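Local coordinates for diaminopimelate decarboxylase (Helicobacter pylori, PDB 2QGH), which catalyses the pyridoxal-phosphate-dependent decarboxylation of meso-diaminopimelate to L-lysine, the last step of lysine biosynthesis in bacteria, at residues S108-K112 with N129-E135; I154-P158 with H203-G207; N303-V307 with D358-L364; D310-D315 with A383-R389. One frame throughout, in Å; residues are numbered along the deposited sequence.

Following the chain from the N terminus, contact 1 closes a loop through helix 114-122, joining the ends of barrel strands 105-107 and 127-130. Contact 2 comes next in series, joining the ends of strands 150-155 and 197-203 and closing a loop that contains helix 181-193. The two touch, because strands 127-130 and 150-155 are neighbours in the eight-stranded parallel barrel that holds the cofactor. Contacts 3 and 4 lie in the mixed-sheet part of the chain and cross. Contact 3 closes a loop holding strands 328-330 and 340-345, away from the cofactor; contact 4 closes one running on past strand 369-372, joining two loops near bound lysine. Contacts 1 and 4 both touch the second subunit.

Contact 1. Residues S108-K112 with N129-E135; sequences SGVGK and NVESFME
Lys-112 and Glu-135 form the charged centre of this contact, a salt bridge with NZ 3.0 Å from OE2, which is approached from above the carboxylate plane. The ammonium makes two further bonds to backbone carbonyls: Lys-112 NZ lies 2.7 Å from Gly-109 O, on a lone pair, and 2.8 Å from Asn-129 O, well above that carbonyl plane. A long lysine suits the place, since its chain runs extended until the last torsion (chi4 67°) turns the ammonium between its three acceptors. Gly-109 has backbone angles that leave no room for a side chain.

Among the other hydrogen bonds, Asn-129 ND2 donates to Ser-108 OG at 3.2 Å, while its OD1 is held by Ser-153. The carboxylate oxygen Glu-135 OE1 takes Glu-131 N at 2.7 Å, and Ser-132 OG, the N-cap of helix 133-146, accepts Glu-135 N at 3.0 Å. One water joins Val-110 O, Ser-132 OG and Glu-135 OE1. Tyr-297 OH of the second subunit bonds Lys-112 O.

Apolar contact is modest: Glu-131 CB packs 4.2 Å from Val-110 CG2, while its carboxylate goes on to Gly-178 N.

The contact joins neighbouring beta-alpha units of the parallel barrel, Ser-108 lying about 4 Å from the cofactor by its side chain. The buried charge pair would pin the loop after strand 105-107 to helix 133-146, and the cation probably favours an ionised Glu-135.

Contact 2. Residues I154-P158 with H203-G207; sequences IRINP and HFHIG. With PLP (pyridoxal-5'-phosphate), chain B.
Arg-155 and His-203 meet as a parallel beta bridge between adjacent strands, 150-155 and 197-203, of the cofactor-binding beta/alpha barrel, their side chains side by side and pointing the same way. With CG opposite the backbone N (chi1 -179°), Arg-155 CG comes to the edge of the imidazole, in its plane and 3.3 Å from His-203 ND1. The later torsions, all near 180°, carry the guanidinium onward, turned 78° from that ring. His-203 NE2 is engaged by Glu-279.

The straight chain reaches the next histidine. Arg-155 NH2 donates to His-205 O at 2.8 Å, on a lone pair in the carbonyl plane, while His-205 CB sits over a guanidinium face. NH1 forms a salt bridge with Glu-131. Arg-155 NE reaches a water 2.9 Å away, which also accepts from His-205 N.

His-205, part of the cofactor pocket, has CG opposite its own backbone N, sending the imidazole over the pyridoxal ring; His-205 NE2 comes within 3.3 Å of PLP C4A, and Gly-207 N lies over the other face. ND1 is hydrogen-bonded to Gly-244 N, which helps fix the ring's rotation. Apart from this, Pro-158 CG packs 3.8 Å from Ile-206 CG2, and His-203 N hydrogen-bonds to Ile-154 O at 3.0 Å.

Long and multiply bonded, Arg-155 is well suited as a second-shell residue: by holding the His-205 backbone it would position the imidazole that covers the cofactor.

Contact 3. Residues N303-V307 with D358-L364; sequences NKRFV and DAHLPEL
Arg-305 reaches across to the backbone of Leu-361, and its guanidinium presents its edge to the carbonyls of Leu-361 and Pro-362. Arg-305 NH2 donates to Leu-361 O at 2.7 Å; the oxygen is close to the guanidinium plane, yet the donor stands about 40° above the carbonyl plane, and the bond is bent. A bend at chi3 (72°) in a chain extended up to CD brings the flat group to this position. Arg-305 NH1 lies 3.7 Å from Pro-362 O, again near the guanidinium plane, and forms a salt bridge with Glu-298. The length of arginine and its several N-H groups suit this role, because one side chain spans the gap and serves both a carbonyl and a carboxylate.

At the exposed edge, Lys-304 folds back at chi2 and chi3 and crosses Asp-358 obliquely, leaving NZ 3.8 Å from OD1, a long salt bridge. Deeper in, the branched ends of Val-307 and Leu-364 meet loosely, CG1 to CD1 at 4.4 Å.

Strand 340-345 pairs with both 306-309 and 354-361, and Arg-305 packs on its Cys-342 on the way over. Glu-298, from strand 289-299, also accepts Leu-364 N, while Leu-361 and Leu-364 rest on Ile-328 and Val-330 of strand 328-330.

Contact 4. Residues D310-D315 with A383-R389; sequences DAGMND and ASQYNSR
Two loops that follow strands 306-309 and 369-372, at the subunit interface near the bound lysine, are joined here by Asn-314 and Arg-389. Asn-314 holds Ser-384 at both ends of its backbone: Ser-384 N donates to Asn-314 O at 2.7 Å, and Asn-314 ND2 donates to Ser-384 O at 3.0 Å, an almost straight bond with the acceptor in the amide plane. Asparagine suits the place because its amide supplies an N-H donor for Ser-384 O on a chain short enough, with CG between the backbone N and carbonyl carbon (chi1 71°), for its own backbone O to take Ser-384 N. Ser-384 OG accepts from Tyr-386 N at 3.3 Å, an ST turn that shapes the other loop, and Tyr-386 CB packs 3.9 Å from Asn-314 CB.

Arg-389 crosses Asp-315 at about a right angle in a salt bridge, NH1 meeting OD2 on its syn side at 2.7 Å. Asp-315 OD2 also accepts from Gly-312 N at 2.8 Å, on its anti side; this double grip would help to hold the 312-315 turn. The approach of Arg-389 NH1 to Asn-314 OD1 is very short and therefore doubtful in detail.

Tyr-386 OH bonds Glu-350 and, weakly, the lysine N, while its side chain packs on Met-382 of the second subunit. Pockets completed at a dimer interface in this way are typical of the alanine racemase-like, fold-type III pyridoxal-phosphate decarboxylases.

Contact 1. Residues S108-K112 with N129-E135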
loop_
_atom_site.group_PDB
_atom_site.type_symbol
_atom_site.label_atom_id
_atom_site.label_comp_id
_atom_site.label_asym_id
_atom_site.label_seq_id
_atom_site.Cartn_x
_atom_site.Cartn_y
_atom_site.Cartn_z
ATOM N N SER A 108 -16.102 14.551 2.798
ATOM C CA SER A 108 -15.914 13.998 4.139
ATOM C C SER A 108 -14.427 14.053 4.461
ATOM O O SER A 108 -13.625 14.463 3.626
ATOM C CB SER A 108 -16.391 12.543 4.198
ATOM O OG SER A 108 -17.791 12.467 4.430
ATOM N N GLY A 109 -14.056 13.643 5.666
ATOM C CA GLY A 109 -12.653 13.661 6.026
ATOM C C GLY A 109 -12.371 14.241 7.394
ATOM O O GLY A 109 -12.771 15.370 7.715
ATOM N N VAL A 110 -11.672 13.461 8.210
ATOM C CA VAL A 110 -11.314 13.890 9.548
ATOM C C VAL A 110 -10.082 14.796 9.480
ATOM O O VAL A 110 -9.800 15.559 10.408
ATOM C CB VAL A 110 -11.010 12.669 10.447
ATOM C CG1 VAL A 110 -9.719 11.996 10.015
ATOM C CG2 VAL A 110 -10.926 13.097 11.883
ATOM N N GLY A 111 -9.355 14.731 8.370
ATOM C CA GLY A 111 -8.166 15.551 8.251
ATOM C C GLY A 111 -8.084 16.513 7.077
ATOM O O GLY A 111 -7.029 16.635 6.455
ATOM N N LYS A 112 -9.174 17.204 6.763
ATOM C CA LYS A 112 -9.139 18.167 5.662
ATOM C C LYS A 112 -8.224 19.320 6.090
ATOM O O LYS A 112 -8.297 19.786 7.231
ATOM C CB LYS A 112 -10.531 18.745 5.383
ATOM C CG LYS A 112 -11.681 17.752 5.331
ATOM C CD LYS A 112 -12.993 18.535 5.201
ATOM C CE LYS A 112 -14.211 17.647 5.040
ATOM N NZ LYS A 112 -14.496 16.855 6.260
ATOM N N ASN A 129 -18.738 17.629 5.188
ATOM C CA ASN A 129 -19.171 16.770 6.278
ATOM C C ASN A 129 -18.075 16.813 7.320
ATOM O O ASN A 129 -17.028 16.189 7.157
ATOM C CB ASN A 129 -19.388 15.354 5.752
ATOM C CG ASN A 129 -20.148 14.485 6.722
ATOM O OD1 ASN A 129 -21.130 14.921 7.325
ATOM N ND2 ASN A 129 -19.709 13.246 6.869
ATOM N N VAL A 130 -18.310 17.569 8.389
ATOM C CA VAL A 130 -17.295 17.737 9.425
ATOM C C VAL A 130 -17.274 16.624 10.466
ATOM O O VAL A 130 -18.316 16.098 10.864
ATOM C CB VAL A 130 -17.435 19.115 10.116
ATOM C CG1 VAL A 130 -17.953 20.132 9.117
ATOM C CG2 VAL A 130 -18.341 19.022 11.297
ATOM N N GLU A 131 -16.069 16.283 10.908
ATOM C CA GLU A 131 -15.884 15.210 11.866
ATOM C C GLU A 131 -15.417 15.684 13.240
ATOM O O GLU A 131 -15.333 14.888 14.171
ATOM C CB GLU A 131 -14.890 14.197 11.292
ATOM C CG GLU A 131 -15.146 13.844 9.829
ATOM C CD GLU A 131 -15.421 12.365 9.609
ATOM O OE1 GLU A 131 -15.503 11.946 8.436
ATOM O OE2 GLU A 131 -15.559 11.626 10.608
ATOM N N SER A 132 -15.105 16.971 13.371
ATOM C CA SER A 132 -14.666 17.495 14.663
ATOM C C SER A 132 -15.139 18.926 14.876
ATOM O O SER A 132 -15.389 19.654 13.922
ATOM C CB SER A 132 -13.134 17.430 14.787
ATOM O OG SER A 132 -12.492 18.412 13.985
ATOM N N PHE A 133 -15.265 19.330 16.133
ATOM C CA PHE A 133 -15.699 20.682 16.434
ATOM C C PHE A 133 -14.629 21.672 15.973
ATOM O O PHE A 133 -14.954 22.758 15.499
ATOM C CB PHE A 133 -15.962 20.830 17.938
ATOM C CG PHE A 133 -16.979 21.892 18.288
ATOM C CD1 PHE A 133 -17.649 21.849 19.509
ATOM C CD2 PHE A 133 -17.282 22.923 17.401
ATOM C CE1 PHE A 133 -18.611 22.813 19.838
ATOM C CE2 PHE A 133 -18.242 23.890 17.722
ATOM C CZ PHE A 133 -18.906 23.832 18.939
ATOM N N MET A 134 -13.358 21.291 16.099
ATOM C CA MET A 134 -12.263 22.161 15.680
ATOM C C MET A 134 -12.273 22.335 14.161
ATOM O O MET A 134 -11.837 23.357 13.645
ATOM C CB MET A 134 -10.905 21.602 16.140
ATOM C CG MET A 134 -9.747 22.600 15.976
ATOM S SD MET A 134 -8.103 22.023 16.525
ATOM C CE MET A 134 -8.391 21.869 18.336
ATOM N N GLU A 135 -12.771 21.332 13.442
ATOM C CA GLU A 135 -12.857 21.421 11.987
ATOM C C GLU A 135 -13.948 22.433 11.645
ATOM O O GLU A 135 -13.806 23.232 10.729
ATOM C CB GLU A 135 -13.240 20.068 11.374
ATOM C CG GLU A 135 -13.105 20.017 9.854
ATOM C CD GLU A 135 -14.013 18.973 9.212
ATOM O OE1 GLU A 135 -14.243 17.914 9.837
ATOM O OE2 GLU A 135 -14.484 19.206 8.074
HETATM O O HOH W 1 -12.061 16.653 11.699
#

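Contact 2. Residues I154-P158 with H203-G207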
loop_
_atom_site.group_PDB
_atom_site.type_symbol
_atom_site.label_atom_id
_atom_site.label_comp_id
_atom_site.label_asym_id
_atom_site.label_seq_id
_atom_site.Cartn_x
_atom_site.Cartn_y
_atom_site.Cartn_z
ATOM N N ILE A 154 -23.007 17.142 9.555
ATOM C CA ILE A 154 -22.205 16.691 10.674
ATOM C C ILE A 154 -22.320 15.193 10.803
ATOM O O ILE A 154 -23.414 14.645 10.842
ATOM C CB ILE A 154 -22.618 17.390 11.996
ATOM C CG1 ILE A 154 -22.287 18.882 11.900
ATOM C CG2 ILE A 154 -21.866 16.786 13.169
ATOM C CD1 ILE A 154 -22.509 19.673 13.178
ATOM N N ARG A 155 -21.170 14.532 10.845
ATOM C CA ARG A 155 -21.118 13.082 10.965
ATOM C C ARG A 155 -21.177 12.664 12.425
ATOM O O ARG A 155 -20.348 13.084 13.229
ATOM C CB ARG A 155 -19.826 12.552 10.335
ATOM C CG ARG A 155 -19.687 11.045 10.398
ATOM C CD ARG A 155 -18.452 10.551 9.653
ATOM N NE ARG A 155 -18.377 9.094 9.663
ATOM C CZ ARG A 155 -17.434 8.377 9.056
ATOM N NH1 ARG A 155 -16.464 8.975 8.370
ATOM N NH2 ARG A 155 -17.461 7.051 9.138
ATOM N N ILE A 156 -22.160 11.845 12.781
ATOM C CA ILE A 156 -22.243 11.406 14.161
ATOM C C ILE A 156 -21.832 9.951 14.284
ATOM O O ILE A 156 -22.061 9.140 13.386
ATOM C CB ILE A 156 -23.670 11.581 14.771
ATOM C CG1 ILE A 156 -24.586 10.435 14.349
ATOM C CG2 ILE A 156 -24.263 12.926 14.352
ATOM C CD1 ILE A 156 -24.869 10.392 12.873
ATOM N N ASN A 157 -21.195 9.637 15.403
ATOM C CA ASN A 157 -20.765 8.283 15.684
ATOM C C ASN A 157 -21.872 7.706 16.566
ATOM O O ASN A 157 -21.936 7.987 17.757
ATOM C CB ASN A 157 -19.422 8.326 16.418
ATOM C CG ASN A 157 -18.804 6.956 16.588
ATOM O OD1 ASN A 157 -17.584 6.821 16.608
ATOM N ND2 ASN A 157 -19.641 5.935 16.723
ATOM N N PRO A 158 -22.774 6.905 15.980
ATOM C CA PRO A 158 -23.878 6.305 16.733
ATOM C C PRO A 158 -23.401 5.191 17.663
ATOM O O PRO A 158 -24.210 4.468 18.249
ATOM C CB PRO A 158 -24.782 5.776 15.630
ATOM C CG PRO A 158 -23.777 5.262 14.641
ATOM C CD PRO A 158 -22.756 6.398 14.594
ATOM N N HIS A 203 -25.206 13.025 9.011
ATOM C CA HIS A 203 -24.564 11.933 8.294
ATOM C C HIS A 203 -23.992 10.858 9.214
ATOM O O HIS A 203 -23.701 11.113 10.383
ATOM C CB HIS A 203 -23.472 12.530 7.389
ATOM C CG HIS A 203 -22.504 11.527 6.842
ATOM N ND1 HIS A 203 -21.532 10.932 7.617
ATOM C CD2 HIS A 203 -22.347 11.029 5.592
ATOM C CE1 HIS A 203 -20.816 10.113 6.869
ATOM N NE2 HIS A 203 -21.291 10.152 5.637
ATOM N N PHE A 204 -23.863 9.644 8.689
ATOM C CA PHE A 204 -23.264 8.553 9.444
ATOM C C PHE A 204 -22.759 7.469 8.502
ATOM O O PHE A 204 -23.314 7.249 7.419
ATOM C CB PHE A 204 -24.247 7.946 10.458
ATOM C CG PHE A 204 -25.328 7.088 9.842
ATOM C CD1 PHE A 204 -26.616 7.588 9.658
ATOM C CD2 PHE A 204 -25.066 5.766 9.477
ATOM C CE1 PHE A 204 -27.620 6.785 9.125
ATOM C CE2 PHE A 204 -26.063 4.963 8.945
ATOM C CZ PHE A 204 -27.348 5.475 8.768
ATOM N N HIS A 205 -21.682 6.814 8.913
ATOM C CA HIS A 205 -21.094 5.727 8.144
ATOM C C HIS A 205 -20.455 4.796 9.163
ATOM O O HIS A 205 -19.407 5.116 9.724
ATOM C CB HIS A 205 -20.033 6.249 7.177
ATOM C CG HIS A 205 -19.429 5.172 6.337
ATOM N ND1 HIS A 205 -20.085 4.617 5.260
ATOM C CD2 HIS A 205 -18.277 4.475 6.476
ATOM C CE1 HIS A 205 -19.366 3.621 4.774
ATOM N NE2 HIS A 205 -18.263 3.514 5.494
ATOM N N ILE A 206 -21.085 3.648 9.402
ATOM C CA ILE A 206 -20.593 2.709 10.408
ATOM C C ILE A 206 -19.570 1.648 10.005
ATOM O O ILE A 206 -19.038 0.950 10.877
ATOM C CB ILE A 206 -21.774 1.988 11.115
ATOM C CG1 ILE A 206 -22.606 1.204 10.101
ATOM C CG2 ILE A 206 -22.644 3.006 11.831
ATOM C CD1 ILE A 206 -23.632 0.279 10.729
ATOM N N GLY A 207 -19.283 1.517 8.710
ATOM C CA GLY A 207 -18.309 0.525 8.284
ATOM C C GLY A 207 -18.382 0.165 6.811
ATOM O O GLY A 207 -19.221 0.684 6.073
HETATM N N1 PLP B . -18.711 7.000 2.731
HETATM C C2 PLP B . -17.726 7.191 3.723
HETATM C C2A PLP B . -17.746 8.395 4.581
HETATM C C3 PLP B . -16.685 6.189 3.854
HETATM O O3 PLP B . -15.685 6.332 4.797
HETATM C C4 PLP B . -16.673 5.066 3.028
HETATM C C4A PLP B . -15.726 3.992 3.436
HETATM C C5 PLP B . -17.648 4.891 2.035
HETATM C C6 PLP B . -18.707 5.868 1.904
HETATM C C5A PLP B . -17.619 3.901 0.951
HETATM O O4P PLP B . -18.086 2.667 1.448
HETATM P P PLP B . -18.147 1.474 0.603
HETATM O O1P PLP B . -17.059 1.256 -0.494
HETATM O O2P PLP B . -19.587 1.582 -0.068
HETATM O O3P PLP B . -18.043 0.251 1.593
HETATM O O HOH W 2 -20.417 7.689 11.184
#

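Contact 3. Residues N303-V307 with D358-L364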
loop_
_atom_site.group_PDB
_atom_site.type_symbol
_atom_site.label_atom_id
_atom_site.label_comp_id
_atom_site.label_asym_id
_atom_site.label_seq_id
_atom_site.Cartn_x
_atom_site.Cartn_y
_atom_site.Cartn_z
ATOM N N ASN A 303 6.402 -30.511 -1.124
ATOM C CA ASN A 303 5.216 -30.724 -0.299
ATOM C C ASN A 303 4.079 -29.811 -0.740
ATOM O O ASN A 303 2.969 -30.278 -1.007
ATOM C CB ASN A 303 5.533 -30.447 1.171
ATOM C CG ASN A 303 6.920 -30.908 1.558
ATOM O OD1 ASN A 303 7.325 -32.030 1.243
ATOM N ND2 ASN A 303 7.659 -30.044 2.250
ATOM N N LYS A 304 4.357 -28.510 -0.815
ATOM C CA LYS A 304 3.348 -27.533 -1.221
ATOM C C LYS A 304 3.604 -27.034 -2.638
ATOM O O LYS A 304 4.738 -27.040 -3.110
ATOM C CB LYS A 304 3.339 -26.340 -0.252
ATOM C CG LYS A 304 3.308 -26.731 1.233
ATOM C CD LYS A 304 2.145 -27.682 1.578
ATOM C CE LYS A 304 0.781 -27.000 1.457
ATOM N NZ LYS A 304 -0.360 -27.914 1.772
ATOM N N ARG A 305 2.540 -26.618 -3.321
ATOM C CA ARG A 305 2.669 -26.105 -4.678
ATOM C C ARG A 305 2.489 -24.602 -4.681
ATOM O O ARG A 305 1.597 -24.070 -4.015
ATOM C CB ARG A 305 1.634 -26.726 -5.636
ATOM C CG ARG A 305 1.555 -25.967 -6.968
ATOM C CD ARG A 305 0.950 -26.765 -8.115
ATOM N NE ARG A 305 -0.486 -26.958 -7.980
ATOM C CZ ARG A 305 -1.391 -26.492 -8.835
ATOM N NH1 ARG A 305 -1.016 -25.795 -9.900
ATOM N NH2 ARG A 305 -2.679 -26.734 -8.628
ATOM N N PHE A 306 3.345 -23.924 -5.437
ATOM C CA PHE A 306 3.278 -22.482 -5.547
ATOM C C PHE A 306 3.072 -22.066 -6.996
ATOM O O PHE A 306 3.838 -22.454 -7.883
ATOM C CB PHE A 306 4.559 -21.838 -5.013
ATOM C CG PHE A 306 4.773 -22.025 -3.534
ATOM C CD1 PHE A 306 5.505 -23.101 -3.052
ATOM C CD2 PHE A 306 4.267 -21.101 -2.625
ATOM C CE1 PHE A 306 5.738 -23.252 -1.681
ATOM C CE2 PHE A 306 4.494 -21.243 -1.256
ATOM C CZ PHE A 306 5.232 -22.320 -0.784
ATOM N N VAL A 307 2.025 -21.285 -7.233
ATOM C CA VAL A 307 1.733 -20.784 -8.567
ATOM C C VAL A 307 2.140 -19.309 -8.598
ATOM O O VAL A 307 1.419 -18.443 -8.100
ATOM C CB VAL A 307 0.234 -20.924 -8.899
ATOM C CG1 VAL A 307 -0.096 -20.152 -10.183
ATOM C CG2 VAL A 307 -0.122 -22.406 -9.056
ATOM N N ASP A 358 -3.822 -22.048 -0.106
ATOM C CA ASP A 358 -4.506 -23.307 -0.382
ATOM C C ASP A 358 -5.681 -23.179 -1.340
ATOM O O ASP A 358 -6.814 -23.518 -0.990
ATOM C CB ASP A 358 -4.993 -23.957 0.915
ATOM C CG ASP A 358 -3.887 -24.660 1.665
ATOM O OD1 ASP A 358 -3.158 -25.458 1.035
ATOM O OD2 ASP A 358 -3.751 -24.423 2.886
ATOM N N ALA A 359 -5.409 -22.675 -2.540
ATOM C CA ALA A 359 -6.436 -22.544 -3.567
ATOM C C ALA A 359 -6.418 -23.863 -4.319
ATOM O O ALA A 359 -5.500 -24.659 -4.154
ATOM C CB ALA A 359 -6.108 -21.400 -4.514
ATOM N N HIS A 360 -7.420 -24.098 -5.149
ATOM C CA HIS A 360 -7.481 -25.342 -5.899
ATOM C C HIS A 360 -7.602 -25.054 -7.386
ATOM O O HIS A 360 -8.635 -24.579 -7.859
ATOM C CB HIS A 360 -8.659 -26.178 -5.391
ATOM C CG HIS A 360 -8.568 -26.509 -3.933
ATOM N ND1 HIS A 360 -7.597 -27.342 -3.419
ATOM C CD2 HIS A 360 -9.273 -26.054 -2.869
ATOM C CE1 HIS A 360 -7.704 -27.385 -2.102
ATOM N NE2 HIS A 360 -8.712 -26.611 -1.743
ATOM N N LEU A 361 -6.534 -25.339 -8.124
ATOM C CA LEU A 361 -6.523 -25.081 -9.557
ATOM C C LEU A 361 -5.873 -26.200 -10.356
ATOM O O LEU A 361 -5.100 -26.996 -9.825
ATOM C CB LEU A 361 -5.775 -23.774 -9.842
ATOM C CG LEU A 361 -6.253 -22.488 -9.160
ATOM C CD1 LEU A 361 -5.338 -21.340 -9.560
ATOM C CD2 LEU A 361 -7.697 -22.191 -9.556
ATOM N N PRO A 362 -6.190 -26.281 -11.654
ATOM C CA PRO A 362 -5.592 -27.325 -12.490
ATOM C C PRO A 362 -4.126 -26.966 -12.674
ATOM O O PRO A 362 -3.732 -25.821 -12.421
ATOM C CB PRO A 362 -6.378 -27.216 -13.788
ATOM C CG PRO A 362 -6.702 -25.752 -13.852
ATOM C CD PRO A 362 -7.124 -25.452 -12.433
ATOM N N GLU A 363 -3.306 -27.923 -13.093
ATOM C CA GLU A 363 -1.903 -27.602 -13.285
ATOM C C GLU A 363 -1.841 -26.601 -14.423
ATOM O O GLU A 363 -2.454 -26.803 -15.471
ATOM C CB GLU A 363 -1.078 -28.845 -13.629
ATOM C CG GLU A 363 0.418 -28.559 -13.614
ATOM C CD GLU A 363 1.273 -29.791 -13.830
ATOM O OE1 GLU A 363 2.516 -29.659 -13.769
ATOM O OE2 GLU A 363 0.708 -30.883 -14.062
ATOM N N LEU A 364 -1.123 -25.506 -14.204
ATOM C CA LEU A 364 -0.997 -24.468 -15.219
ATOM C C LEU A 364 0.444 -24.412 -15.664
ATOM O O LEU A 364 1.332 -24.932 -14.992
ATOM C CB LEU A 364 -1.398 -23.103 -14.652
ATOM C CG LEU A 364 -2.806 -22.904 -14.079
ATOM C CD1 LEU A 364 -2.840 -21.634 -13.244
ATOM C CD2 LEU A 364 -3.827 -22.836 -15.205
#

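Contact 4. Residues D310-D315 with A383-R389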
loop_
_atom_site.group_PDB
_atom_site.type_symbol
_atom_site.label_atom_id
_atom_site.label_comp_id
_atom_site.label_asym_id
_atom_site.label_seq_id
_atom_site.Cartn_x
_atom_site.Cartn_y
_atom_site.Cartn_z
ATOM N N ASP A 310 2.472 -12.896 -12.328
ATOM C CA ASP A 310 3.172 -11.621 -12.485
ATOM C C ASP A 310 2.587 -10.372 -11.823
ATOM O O ASP A 310 3.157 -9.297 -11.956
ATOM C CB ASP A 310 3.477 -11.330 -13.974
ATOM C CG ASP A 310 2.226 -11.240 -14.852
ATOM O OD1 ASP A 310 1.100 -11.151 -14.323
ATOM O OD2 ASP A 310 2.378 -11.246 -16.095
ATOM N N ALA A 311 1.463 -10.505 -11.120
ATOM C CA ALA A 311 0.856 -9.379 -10.400
ATOM C C ALA A 311 1.265 -9.579 -8.939
ATOM O O ALA A 311 1.517 -10.704 -8.520
ATOM C CB ALA A 311 -0.667 -9.402 -10.529
ATOM N N GLY A 312 1.344 -8.503 -8.165
ATOM C CA GLY A 312 1.747 -8.655 -6.782
ATOM C C GLY A 312 0.977 -7.785 -5.812
ATOM O O GLY A 312 0.088 -7.027 -6.201
ATOM N N MET A 313 1.336 -7.883 -4.541
ATOM C CA MET A 313 0.677 -7.110 -3.501
ATOM C C MET A 313 0.721 -5.607 -3.769
ATOM O O MET A 313 -0.176 -4.875 -3.348
ATOM C CB MET A 313 1.309 -7.420 -2.150
ATOM C CG MET A 313 2.765 -6.994 -2.040
ATOM S SD MET A 313 3.377 -7.362 -0.398
ATOM C CE MET A 313 2.477 -6.123 0.604
ATOM N N ASN A 314 1.752 -5.132 -4.467
ATOM C CA ASN A 314 1.818 -3.705 -4.767
ATOM C C ASN A 314 0.641 -3.326 -5.668
ATOM O O ASN A 314 0.132 -2.210 -5.593
ATOM C CB ASN A 314 3.135 -3.331 -5.462
ATOM C CG ASN A 314 3.210 -3.838 -6.884
ATOM O OD1 ASN A 314 3.325 -5.037 -7.120
ATOM N ND2 ASN A 314 3.138 -2.926 -7.843
ATOM N N ASP A 315 0.205 -4.260 -6.508
ATOM C CA ASP A 315 -0.916 -4.014 -7.420
ATOM C C ASP A 315 -2.259 -4.234 -6.736
ATOM O O ASP A 315 -3.238 -3.556 -7.029
ATOM C CB ASP A 315 -0.873 -4.955 -8.628
ATOM C CG ASP A 315 0.457 -4.943 -9.346
ATOM O OD1 ASP A 315 0.886 -3.865 -9.811
ATOM O OD2 ASP A 315 1.061 -6.031 -9.456
ATOM N N ALA A 383 -2.989 0.682 -4.808
ATOM C CA ALA A 383 -1.786 0.137 -5.429
ATOM C C ALA A 383 -0.580 1.062 -5.279
ATOM O O ALA A 383 -0.724 2.281 -5.258
ATOM C CB ALA A 383 -2.047 -0.154 -6.913
ATOM N N SER A 384 0.607 0.464 -5.182
ATOM C CA SER A 384 1.852 1.217 -5.034
ATOM C C SER A 384 2.870 0.745 -6.064
ATOM O O SER A 384 2.565 -0.113 -6.893
ATOM C CB SER A 384 2.443 0.994 -3.650
ATOM O OG SER A 384 2.930 -0.335 -3.549
ATOM N N GLN A 385 4.081 1.299 -5.988
ATOM C CA GLN A 385 5.169 0.943 -6.893
ATOM C C GLN A 385 6.246 0.146 -6.152
ATOM O O GLN A 385 7.389 0.041 -6.601
ATOM C CB GLN A 385 5.783 2.205 -7.485
ATOM C CG GLN A 385 4.767 3.129 -8.123
ATOM C CD GLN A 385 5.400 4.406 -8.622
ATOM O OE1 GLN A 385 6.050 5.125 -7.865
ATOM N NE2 GLN A 385 5.217 4.696 -9.901
ATOM N N TYR A 386 5.866 -0.406 -5.008
ATOM C CA TYR A 386 6.772 -1.201 -4.194
ATOM C C TYR A 386 7.566 -2.212 -5.051
ATOM O O TYR A 386 7.018 -2.832 -5.965
ATOM C CB TYR A 386 5.957 -1.910 -3.108
ATOM C CG TYR A 386 6.771 -2.688 -2.097
ATOM C CD1 TYR A 386 7.936 -2.150 -1.549
ATOM C CD2 TYR A 386 6.357 -3.956 -1.670
ATOM C CE1 TYR A 386 8.674 -2.859 -0.601
ATOM C CE2 TYR A 386 7.080 -4.668 -0.723
ATOM C CZ TYR A 386 8.242 -4.114 -0.193
ATOM O OH TYR A 386 8.980 -4.817 0.731
ATOM N N ASN A 387 8.855 -2.365 -4.735
ATOM C CA ASN A 387 9.756 -3.256 -5.470
ATOM C C ASN A 387 10.031 -2.612 -6.834
ATOM O O ASN A 387 10.503 -3.269 -7.763
ATOM C CB ASN A 387 9.131 -4.652 -5.668
ATOM C CG ASN A 387 9.203 -5.530 -4.411
ATOM O OD1 ASN A 387 9.233 -5.034 -3.272
ATOM N ND2 ASN A 387 9.213 -6.850 -4.620
ATOM N N SER A 388 9.745 -1.318 -6.945
ATOM C CA SER A 388 9.942 -0.602 -8.203
ATOM C C SER A 388 9.215 -1.297 -9.354
ATOM O O SER A 388 9.829 -1.676 -10.351
ATOM C CB SER A 388 11.428 -0.489 -8.541
ATOM O OG SER A 388 12.066 0.466 -7.723
ATOM N N ARG A 389 7.906 -1.471 -9.192
ATOM C CA ARG A 389 7.058 -2.090 -10.204
ATOM C C ARG A 389 6.092 -0.986 -10.643
ATOM O O ARG A 389 5.348 -0.444 -9.832
ATOM C CB ARG A 389 6.281 -3.286 -9.611
ATOM C CG ARG A 389 7.161 -4.429 -9.061
ATOM C CD ARG A 389 6.349 -5.589 -8.452
ATOM N NE ARG A 389 5.800 -6.487 -9.474
ATOM C CZ ARG A 389 4.557 -6.434 -9.933
ATOM N NH1 ARG A 389 3.720 -5.533 -9.459
ATOM N NH2 ARG A 389 4.153 -7.265 -10.876
#